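Peptidoglycan-N-acetylmuramic acid deacetylase PdaC (Bacillus subtilis subsp. subtilis str. 168, PDB 6H8N) removes acetyl groups from N-acetylmuramic acid residues of peptidoglycan, conferring lysozyme resistance, and is seen here as its zinc-binding C-terminal polysaccharide deacetylase domain. Local coordinates at residues P73-L78 with L84-D89; L104-Y109 with T155-D160; T40-G45 with V184-L189. The protein carries 1 engineered substitution. All coordinates share one frame; numbering follows the deposited sequence. Where two conformers were deposited one is given.

Interaction 1: residues P73-L78 with L84-D89; sequences PLLTRL and LKQIND
Pro73 and Gln86 reach for each other from opposite directions, the CG-CD edge of the proline ring set against the terminal amide of the glutamine. The nearest pair is Pro73 CD and Gln86 OE1 at 3.2 Å, while Pro73 CG stands 3.5 Å from Gln86 CD; the ring thus spans the amide and does not press on one atom of it. A bend in the glutamine chain (chi2 -85°) turns its head back toward the loop, where OE1 is hydrogen-bonded to Trp70 N and NE2 to Ser71 OG, so that both ends of the amide are fixed. Behind the head, two leucines pack against the aliphatic part of Gln86 from the loop side. Leu78 runs at about a right angle to it, with CD1 4.1 Å from Gln86 CG, and Leu75 places CD2 4.0 Å from Gln86 CB. The other branch of Leu75, CD1, meets Ile87 CD1 at 4.1 Å, the two side chains again crossing nearly at a right angle. Leu116 and Met120 of helix 114-120 extend this apolar layer. The contact joins helix 80-98 to the loop that follows the His-x-x-x-His zinc-binding motif of polysaccharide deacetylases, whose second histidine, His72, directly precedes Pro73.

Interaction 2: residues L104-Y109 with T155-D160; sequences LVRPPY and TILIHD. With PO4 (phosphate ion), chain D.
The backbones of 104-109 and 155-160 run well apart, the closest CA atoms being those of Arg106 and Leu157 at 11.0 Å, and the gap is bridged by side chains and a phosphate ion. Arg106 extends across it with CG anti to the backbone N (chi1 179°), then bends at chi3. Its NH1 lies 3.5 Å from Leu157 CD1, approached obliquely, and Thr155 CG2 sits at the edge of the guanidinium, 4.1 Å from Arg106 NH2. Polar partners on neighbouring elements hold this buried group: NE bonds to Ala125 O, and NH1 to both Thr15 OG1 and the engineered Ser17 OG. Leu157 also lies over the histidine two residues on, its CD1 3.8 Å above the plane of the His159 ring, offset toward the rim. The phosphate, probably from the crystallisation liquor, joins the far ends of the segments. His159 NE2 donates to its O2 in the ring plane over 2.7 Å, almost straight at 177°, and the backbone N of Tyr109 donates to O4, also over 2.7 Å. On the other side of the imidazole, ND1 is bonded to Asp133 OD1. Arg106-Tyr109 and Ile156-His159 match the Arg-x-Pro-Tyr and Leu-x-Ile-His motifs that line the active-site groove in family 4 carbohydrate esterases, where His159 is probably the proton donor.

Interaction 3: residues T40-G45 with V184-L189; sequences TFFVLG and VTVSQL
A capping box starts the C-terminal helix 186-197, and Thr40, on a strand of the parallel sheet of this NodB-type deacetylase fold, accepts a hydrogen bond from Val186 in the first turn of that helix. The reciprocal bonds of the box lie within 184-189: Gln188 N donates to Thr185 OG1 over 3.0 Å, and Thr185 N donates to Gln188 OE1 over 2.9 Å. The second donor stands above the carbonyl plane of the glutamine amide, 36° out of it. Val186 N, which takes no part in the box, donates to Thr40 OG1 at 2.9 Å and 156°. Thr40 can meet it because its OG1 is anti to the carbonyl carbon (chi1 -52°), while its CB and CG2 both pack on Val186 CG2, at 3.8 and 4.0 Å. The two side chains cross at about a right angle. The same valine methyl reaches the edge of the Phe42 ring, near its plane, at 4.4 Å from CE2. Phe42 in turn lies against Arg106 and the engineered Ser17, so this packing leads from the helix start toward the active site. Glu64 of the adjacent strand touches Thr40, Thr185 and Val186. The Thr40 hydroxyl is used twice: besides accepting from Val186 N, OG1 donates to a water 2.8 Å away, which itself donates to Val184 O.

Interactions 2 and 3 are buried near the middle of the domain, their centres about 8 Å apart, whereas interaction 1 is only partly buried and lies toward the periphery. The two central contacts reach the same parallel sheet and meet directly: Phe42 packs on Arg106 and Leu104, and Leu104 also touches Val186. Interaction 1 joins interaction 2 through loops at Pro73 and Pro108, and through helix 80-98 and strand 104-105 at Ile87 and Val105, but does not touch interaction 3. Their chemistry differs: interaction 1 is apolar groups and one glutamine amide; interaction 2, an arginine against leucine and threonine methyls plus a phosphate; interaction 3, a direct hydrogen bond and a water bridge with apolar packing on a valine methyl.

Interaction 1: residues P73-L78 with L84-D89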
loop_
_atom_site.group_PDB
_atom_site.type_symbol
_atom_site.label_atom_id
_atom_site.label_comp_id
_atom_site.label_asym_id
_atom_site.label_seq_id
_atom_site.Cartn_x
_atom_site.Cartn_y
_atom_site.Cartn_z
ATOM N N PRO A 73 -4.893 -3.010 16.203
ATOM C CA PRO A 73 -4.511 -4.114 17.081
ATOM C C PRO A 73 -3.828 -5.207 16.278
ATOM O O PRO A 73 -4.013 -5.338 15.068
ATOM C CB PRO A 73 -5.856 -4.615 17.612
ATOM C CG PRO A 73 -6.784 -4.401 16.454
ATOM C CD PRO A 73 -6.316 -3.105 15.813
ATOM N N LEU A 74 -3.054 -6.038 16.970
ATOM C CA LEU A 74 -2.646 -7.310 16.403
ATOM C C LEU A 74 -3.876 -8.206 16.341
ATOM O O LEU A 74 -4.437 -8.577 17.383
ATOM C CB LEU A 74 -1.541 -7.931 17.259
ATOM C CG LEU A 74 -1.047 -9.308 16.830
ATOM C CD1 LEU A 74 -0.559 -9.325 15.369
ATOM C CD2 LEU A 74 0.089 -9.749 17.768
ATOM N N LEU A 75 -4.316 -8.546 15.127
ATOM C CA LEU A 75 -5.626 -9.173 14.967
ATOM C C LEU A 75 -5.659 -10.575 15.561
ATOM O O LEU A 75 -6.733 -11.059 15.944
ATOM C CB LEU A 75 -6.025 -9.218 13.494
ATOM C CG LEU A 75 -6.294 -7.855 12.845
ATOM C CD1 LEU A 75 -6.475 -8.034 11.346
ATOM C CD2 LEU A 75 -7.482 -7.168 13.463
ATOM N N THR A 76 -4.508 -11.237 15.635
ATOM C CA THR A 76 -4.418 -12.566 16.226
ATOM C C THR A 76 -4.517 -12.535 17.748
ATOM O O THR A 76 -4.642 -13.607 18.352
ATOM C CB THR A 76 -3.108 -13.222 15.789
ATOM O OG1 THR A 76 -2.019 -12.366 16.129
ATOM C CG2 THR A 76 -3.106 -13.469 14.285
ATOM N N ARG A 77 -4.447 -11.361 18.384
ATOM C CA ARG A 77 -4.711 -11.238 19.818
ATOM C C ARG A 77 -6.199 -11.146 20.124
ATOM O O ARG A 77 -6.576 -11.206 21.299
ATOM C CB ARG A 77 -4.052 -9.979 20.411
ATOM C CG ARG A 77 -2.522 -9.894 20.344
ATOM C CD ARG A 77 -1.838 -10.034 21.698
ATOM N NE ARG A 77 -2.398 -9.200 22.767
ATOM C CZ ARG A 77 -1.835 -8.105 23.279
ATOM N NH1 ARG A 77 -0.668 -7.654 22.844
ATOM N NH2 ARG A 77 -2.448 -7.448 24.256
ATOM N N LEU A 78 -7.038 -10.969 19.106
ATOM C CA LEU A 78 -8.473 -10.801 19.264
ATOM C C LEU A 78 -9.204 -12.103 18.952
ATOM O O LEU A 78 -8.665 -13.012 18.328
ATOM C CB LEU A 78 -8.967 -9.706 18.311
ATOM C CG LEU A 78 -8.274 -8.347 18.398
ATOM C CD1 LEU A 78 -8.875 -7.372 17.382
ATOM C CD2 LEU A 78 -8.351 -7.761 19.788
ATOM N N LEU A 84 -12.852 -9.461 12.866
ATOM C CA LEU A 84 -13.702 -9.156 11.720
ATOM C C LEU A 84 -14.371 -7.803 11.879
ATOM O O LEU A 84 -14.554 -7.085 10.889
ATOM C CB LEU A 84 -14.731 -10.276 11.508
ATOM C CG LEU A 84 -14.125 -11.613 11.094
ATOM C CD1 LEU A 84 -15.217 -12.688 11.005
ATOM C CD2 LEU A 84 -13.357 -11.517 9.775
ATOM N N LYS A 85 -14.722 -7.412 13.100
ATOM C CA LYS A 85 -15.296 -6.093 13.315
ATOM C C LYS A 85 -14.294 -4.987 12.987
ATOM O O LYS A 85 -14.676 -3.941 12.445
ATOM C CB LYS A 85 -15.809 -5.969 14.742
ATOM C CG LYS A 85 -16.572 -4.709 15.007
ATOM C CD LYS A 85 -17.233 -4.774 16.371
ATOM C CE LYS A 85 -18.237 -3.653 16.545
ATOM N NZ LYS A 85 -17.625 -2.318 16.347
ATOM N N GLN A 86 -13.017 -5.175 13.342
ATOM C CA GLN A 86 -11.989 -4.205 12.963
ATOM C C GLN A 86 -11.966 -4.014 11.450
ATOM O O GLN A 86 -11.918 -2.880 10.951
ATOM C CB GLN A 86 -10.624 -4.697 13.441
ATOM C CG GLN A 86 -10.348 -4.502 14.921
ATOM C CD GLN A 86 -9.818 -3.131 15.236
ATOM O OE1 GLN A 86 -9.169 -2.479 14.409
ATOM N NE2 GLN A 86 -10.069 -2.671 16.446
ATOM N N ILE A 87 -12.006 -5.116 10.717
ATOM C CA ILE A 87 -11.955 -5.053 9.260
ATOM C C ILE A 87 -13.243 -4.469 8.701
ATOM O O ILE A 87 -13.216 -3.552 7.873
ATOM C CB ILE A 87 -11.645 -6.442 8.676
ATOM C CG1 ILE A 87 -10.290 -6.956 9.178
ATOM C CG2 ILE A 87 -11.679 -6.422 7.145
ATOM C CD1 ILE A 87 -9.127 -6.018 9.041
ATOM N N ASN A 88 -14.395 -4.969 9.167
ATOM C CA ASN A 88 -15.669 -4.533 8.605
ATOM C C ASN A 88 -15.975 -3.085 8.960
ATOM O O ASN A 88 -16.521 -2.346 8.127
ATOM C CB ASN A 88 -16.796 -5.477 9.032
ATOM C CG ASN A 88 -16.707 -6.800 8.352
ATOM O OD1 ASN A 88 -16.258 -6.893 7.205
ATOM N ND2 ASN A 88 -17.137 -7.846 9.038
ATOM N N ASP A 89 -15.617 -2.637 10.164
ATOM C CA ASP A 89 -15.836 -1.233 10.494
ATOM C C ASP A 89 -15.043 -0.331 9.557
ATOM O O ASP A 89 -15.483 0.780 9.235
ATOM C CB ASP A 89 -15.425 -0.920 11.934
ATOM C CG ASP A 89 -16.402 -1.445 12.968
ATOM O OD1 ASP A 89 -17.521 -1.848 12.599
ATOM O OD2 ASP A 89 -16.018 -1.429 14.163
#

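Interaction 2: residues L104-Y109 with T155-D160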
loop_
_atom_site.group_PDB
_atom_site.type_symbol
_atom_site.label_atom_id
_atom_site.label_comp_id
_atom_site.label_asym_id
_atom_site.label_seq_id
_atom_site.Cartn_x
_atom_site.Cartn_y
_atom_site.Cartn_z
ATOM N N LEU A 104 -8.238 -5.307 -0.864
ATOM C CA LEU A 104 -6.975 -5.683 -0.247
ATOM C C LEU A 104 -7.023 -5.390 1.240
ATOM O O LEU A 104 -7.474 -4.318 1.658
ATOM C CB LEU A 104 -5.816 -4.889 -0.850
ATOM C CG LEU A 104 -5.639 -4.943 -2.363
ATOM C CD1 LEU A 104 -4.533 -3.995 -2.791
ATOM C CD2 LEU A 104 -5.329 -6.352 -2.797
ATOM N N VAL A 105 -6.516 -6.324 2.041
ATOM C CA VAL A 105 -6.375 -6.123 3.474
ATOM C C VAL A 105 -4.918 -6.341 3.855
ATOM O O VAL A 105 -4.251 -7.236 3.320
ATOM C CB VAL A 105 -7.319 -7.043 4.281
ATOM C CG1 VAL A 105 -6.988 -8.515 4.078
ATOM C CG2 VAL A 105 -7.317 -6.676 5.776
ATOM N N ARG A 106 -4.426 -5.515 4.771
ATOM C CA ARG A 106 -3.069 -5.649 5.293
ATOM C C ARG A 106 -3.177 -5.727 6.809
ATOM O O ARG A 106 -3.353 -4.698 7.477
ATOM C CB ARG A 106 -2.208 -4.486 4.845
ATOM C CG ARG A 106 -0.793 -4.537 5.376
ATOM C CD ARG A 106 0.064 -3.473 4.743
ATOM N NE ARG A 106 0.542 -3.840 3.420
ATOM C CZ ARG A 106 1.326 -3.070 2.678
ATOM N NH1 ARG A 106 1.683 -1.861 3.109
ATOM N NH2 ARG A 106 1.767 -3.508 1.511
ATOM N N PRO A 107 -3.110 -6.922 7.390
ATOM C CA PRO A 107 -3.261 -7.046 8.845
ATOM C C PRO A 107 -2.130 -6.331 9.556
ATOM O O PRO A 107 -0.969 -6.483 9.157
ATOM C CB PRO A 107 -3.174 -8.558 9.069
ATOM C CG PRO A 107 -3.695 -9.149 7.781
ATOM C CD PRO A 107 -3.105 -8.232 6.721
ATOM N N PRO A 108 -2.422 -5.564 10.607
ATOM C CA PRO A 108 -1.360 -4.909 11.385
ATOM C C PRO A 108 -0.260 -5.881 11.783
ATOM O O PRO A 108 -0.522 -7.014 12.211
ATOM C CB PRO A 108 -2.109 -4.380 12.605
ATOM C CG PRO A 108 -3.467 -4.042 12.040
ATOM C CD PRO A 108 -3.755 -5.173 11.101
ATOM N N TYR A 109 0.989 -5.416 11.661
ATOM C CA TYR A 109 2.193 -6.172 12.022
ATOM C C TYR A 109 2.386 -7.437 11.199
ATOM O O TYR A 109 3.263 -8.245 11.523
ATOM C CB TYR A 109 2.275 -6.498 13.527
ATOM C CG TYR A 109 1.851 -5.350 14.410
ATOM C CD1 TYR A 109 2.657 -4.236 14.577
ATOM C CD2 TYR A 109 0.622 -5.364 15.060
ATOM C CE1 TYR A 109 2.273 -3.182 15.361
ATOM C CE2 TYR A 109 0.227 -4.329 15.850
ATOM C CZ TYR A 109 1.049 -3.226 16.008
ATOM O OH TYR A 109 0.660 -2.165 16.785
ATOM N N THR A 155 7.454 -5.018 -3.642
ATOM C CA THR A 155 6.500 -4.210 -2.898
ATOM C C THR A 155 7.211 -3.628 -1.685
ATOM O O THR A 155 7.766 -4.376 -0.866
ATOM C CB THR A 155 5.313 -5.074 -2.479
ATOM O OG1 THR A 155 4.690 -5.584 -3.659
ATOM C CG2 THR A 155 4.289 -4.278 -1.689
ATOM N N ILE A 156 7.185 -2.302 -1.569
ATOM C CA ILE A 156 7.889 -1.560 -0.524
ATOM C C ILE A 156 6.879 -1.096 0.510
ATOM O O ILE A 156 5.804 -0.604 0.154
ATOM C CB ILE A 156 8.622 -0.344 -1.124
ATOM C CG1 ILE A 156 9.695 -0.796 -2.119
ATOM C CG2 ILE A 156 9.245 0.503 -0.032
ATOM C CD1 ILE A 156 10.170 0.294 -3.060
ATOM N N LEU A 157 7.238 -1.204 1.792
ATOM C CA LEU A 157 6.432 -0.694 2.907
ATOM C C LEU A 157 7.045 0.567 3.496
ATOM O O LEU A 157 8.179 0.540 3.988
ATOM C CB LEU A 157 6.318 -1.758 3.995
ATOM C CG LEU A 157 5.735 -1.335 5.347
ATOM C CD1 LEU A 157 4.316 -0.808 5.166
ATOM C CD2 LEU A 157 5.793 -2.484 6.346
ATOM N N ILE A 158 6.283 1.658 3.490
ATOM C CA ILE A 158 6.601 2.890 4.207
ATOM C C ILE A 158 5.384 3.234 5.058
ATOM O O ILE A 158 4.245 2.935 4.675
ATOM C CB ILE A 158 6.904 4.019 3.190
ATOM C CG1 ILE A 158 8.156 3.661 2.378
ATOM C CG2 ILE A 158 7.033 5.381 3.873
ATOM C CD1 ILE A 158 8.429 4.550 1.201
ATOM N N HIS A 159 5.597 3.839 6.220
ATOM C CA HIS A 159 4.482 4.243 7.078
ATOM C C HIS A 159 4.270 5.744 6.925
ATOM O O HIS A 159 5.132 6.531 7.316
ATOM C CB HIS A 159 4.768 3.826 8.523
ATOM C CG HIS A 159 4.980 2.348 8.659
ATOM N ND1 HIS A 159 6.207 1.744 8.465
ATOM C CD2 HIS A 159 4.107 1.333 8.884
ATOM C CE1 HIS A 159 6.084 0.433 8.597
ATOM N NE2 HIS A 159 4.818 0.159 8.849
ATOM N N ASP A 160 3.130 6.158 6.348
ATOM C CA ASP A 160 2.938 7.557 5.918
ATOM C C ASP A 160 2.438 8.456 7.030
ATOM O O ASP A 160 1.594 9.322 6.782
ATOM C CB ASP A 160 2.052 7.690 4.662
ATOM C CG ASP A 160 0.632 7.166 4.845
ATOM O OD1 ASP A 160 0.478 6.036 5.330
ATOM O OD2 ASP A 160 -0.331 7.893 4.443
HETATM P P PO4 D . 2.725 -2.080 10.389
HETATM O O1 PO4 D . 3.526 -2.143 11.717
HETATM O O2 PO4 D . 3.716 -2.266 9.253
HETATM O O3 PO4 D . 2.181 -0.694 10.284
HETATM O O4 PO4 D . 1.632 -3.100 10.432
#

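Interaction 3: residues T40-G45 with V184-L189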
loop_
_atom_site.group_PDB
_atom_site.type_symbol
_atom_site.label_atom_id
_atom_site.label_comp_id
_atom_site.label_asym_id
_atom_site.label_seq_id
_atom_site.Cartn_x
_atom_site.Cartn_y
_atom_site.Cartn_z
ATOM N N THR A 40 -0.338 2.543 -3.229
ATOM C CA THR A 40 -1.429 1.890 -2.530
ATOM C C THR A 40 -1.335 2.277 -1.064
ATOM O O THR A 40 -0.263 2.143 -0.462
ATOM C CB THR A 40 -1.330 0.363 -2.657
ATOM O OG1 THR A 40 -1.193 0.023 -4.041
ATOM C CG2 THR A 40 -2.585 -0.301 -2.120
ATOM N N PHE A 41 -2.429 2.782 -0.503
ATOM C CA PHE A 41 -2.486 3.287 0.866
ATOM C C PHE A 41 -3.341 2.337 1.683
ATOM O O PHE A 41 -4.532 2.165 1.388
ATOM C CB PHE A 41 -3.071 4.699 0.879
ATOM C CG PHE A 41 -2.188 5.710 0.219
ATOM C CD1 PHE A 41 -2.198 5.881 -1.151
ATOM C CD2 PHE A 41 -1.295 6.470 0.978
ATOM C CE1 PHE A 41 -1.331 6.802 -1.761
ATOM C CE2 PHE A 41 -0.430 7.372 0.376
ATOM C CZ PHE A 41 -0.463 7.550 -0.992
ATOM N N PHE A 42 -2.739 1.729 2.702
ATOM C CA PHE A 42 -3.434 0.839 3.621
ATOM C C PHE A 42 -3.794 1.672 4.837
ATOM O O PHE A 42 -2.931 2.037 5.648
ATOM C CB PHE A 42 -2.552 -0.364 3.934
ATOM C CG PHE A 42 -2.420 -1.291 2.766
ATOM C CD1 PHE A 42 -3.362 -2.273 2.556
ATOM C CD2 PHE A 42 -1.389 -1.137 1.833
ATOM C CE1 PHE A 42 -3.281 -3.117 1.453
ATOM C CE2 PHE A 42 -1.303 -1.983 0.731
ATOM C CZ PHE A 42 -2.244 -2.982 0.560
ATOM N N VAL A 43 -5.067 2.001 4.931
ATOM C CA VAL A 43 -5.566 3.055 5.815
ATOM C C VAL A 43 -6.205 2.455 7.059
ATOM O O VAL A 43 -6.817 1.376 7.036
ATOM C CB VAL A 43 -6.559 3.999 5.090
ATOM C CG1 VAL A 43 -5.874 4.693 3.910
ATOM C CG2 VAL A 43 -7.797 3.264 4.639
ATOM N N LEU A 44 -6.082 3.206 8.153
ATOM C CA LEU A 44 -6.761 2.907 9.403
ATOM C C LEU A 44 -8.155 3.515 9.377
ATOM O O LEU A 44 -8.309 4.698 9.082
ATOM C CB LEU A 44 -5.975 3.483 10.577
ATOM C CG LEU A 44 -4.752 2.664 10.952
ATOM C CD1 LEU A 44 -3.889 3.434 11.928
ATOM C CD2 LEU A 44 -5.123 1.336 11.569
ATOM N N GLY A 45 -9.166 2.709 9.696
ATOM C CA GLY A 45 -10.526 3.226 9.704
ATOM C C GLY A 45 -10.697 4.439 10.602
ATOM O O GLY A 45 -11.388 5.388 10.247
ATOM N N VAL A 184 3.323 1.497 -9.666
ATOM C CA VAL A 184 2.001 0.927 -9.888
ATOM C C VAL A 184 1.348 0.572 -8.558
ATOM O O VAL A 184 2.009 0.435 -7.530
ATOM C CB VAL A 184 2.062 -0.293 -10.832
ATOM C CG1 VAL A 184 2.774 0.085 -12.126
ATOM C CG2 VAL A 184 2.781 -1.450 -10.195
ATOM N N THR A 185 0.030 0.375 -8.601
ATOM C CA THR A 185 -0.699 -0.069 -7.425
ATOM C C THR A 185 -0.475 -1.566 -7.216
ATOM O O THR A 185 0.031 -2.285 -8.088
ATOM C CB THR A 185 -2.196 0.185 -7.579
ATOM O OG1 THR A 185 -2.689 -0.669 -8.619
ATOM C CG2 THR A 185 -2.497 1.637 -7.895
ATOM N N VAL A 186 -0.863 -2.048 -6.042
ATOM C CA VAL A 186 -0.746 -3.474 -5.755
ATOM C C VAL A 186 -1.525 -4.306 -6.768
ATOM O O VAL A 186 -1.028 -5.326 -7.276
ATOM C CB VAL A 186 -1.160 -3.758 -4.298
ATOM C CG1 VAL A 186 -1.385 -5.253 -4.033
ATOM C CG2 VAL A 186 -0.125 -3.205 -3.347
ATOM N N SER A 187 -2.754 -3.905 -7.073
ATOM C CA SER A 187 -3.545 -4.663 -8.048
ATOM C C SER A 187 -2.941 -4.587 -9.447
ATOM O O SER A 187 -2.991 -5.569 -10.199
ATOM C CB SER A 187 -4.992 -4.191 -8.021
ATOM O OG SER A 187 -5.565 -4.544 -6.768
ATOM N N GLN A 188 -2.358 -3.442 -9.824
ATOM C CA GLN A 188 -1.708 -3.342 -11.119
ATOM C C GLN A 188 -0.490 -4.247 -11.185
ATOM O O GLN A 188 -0.212 -4.842 -12.233
ATOM C CB GLN A 188 -1.322 -1.903 -11.410
ATOM C CG GLN A 188 -2.500 -1.025 -11.778
ATOM C CD GLN A 188 -2.193 0.458 -11.746
ATOM O OE1 GLN A 188 -1.167 0.907 -11.237
ATOM N NE2 GLN A 188 -3.121 1.249 -12.282
ATOM N N LEU A 189 0.255 -4.362 -10.084
ATOM C CA LEU A 189 1.399 -5.261 -10.062
ATOM C C LEU A 189 0.950 -6.712 -10.228
ATOM O O LEU A 189 1.571 -7.478 -10.980
ATOM C CB LEU A 189 2.159 -5.070 -8.757
ATOM C CG LEU A 189 3.306 -6.059 -8.528
ATOM C CD1 LEU A 189 4.345 -5.947 -9.616
ATOM C CD2 LEU A 189 3.893 -5.844 -7.127
HETATM O O HOH W 1 1.443 0.267 -4.824
#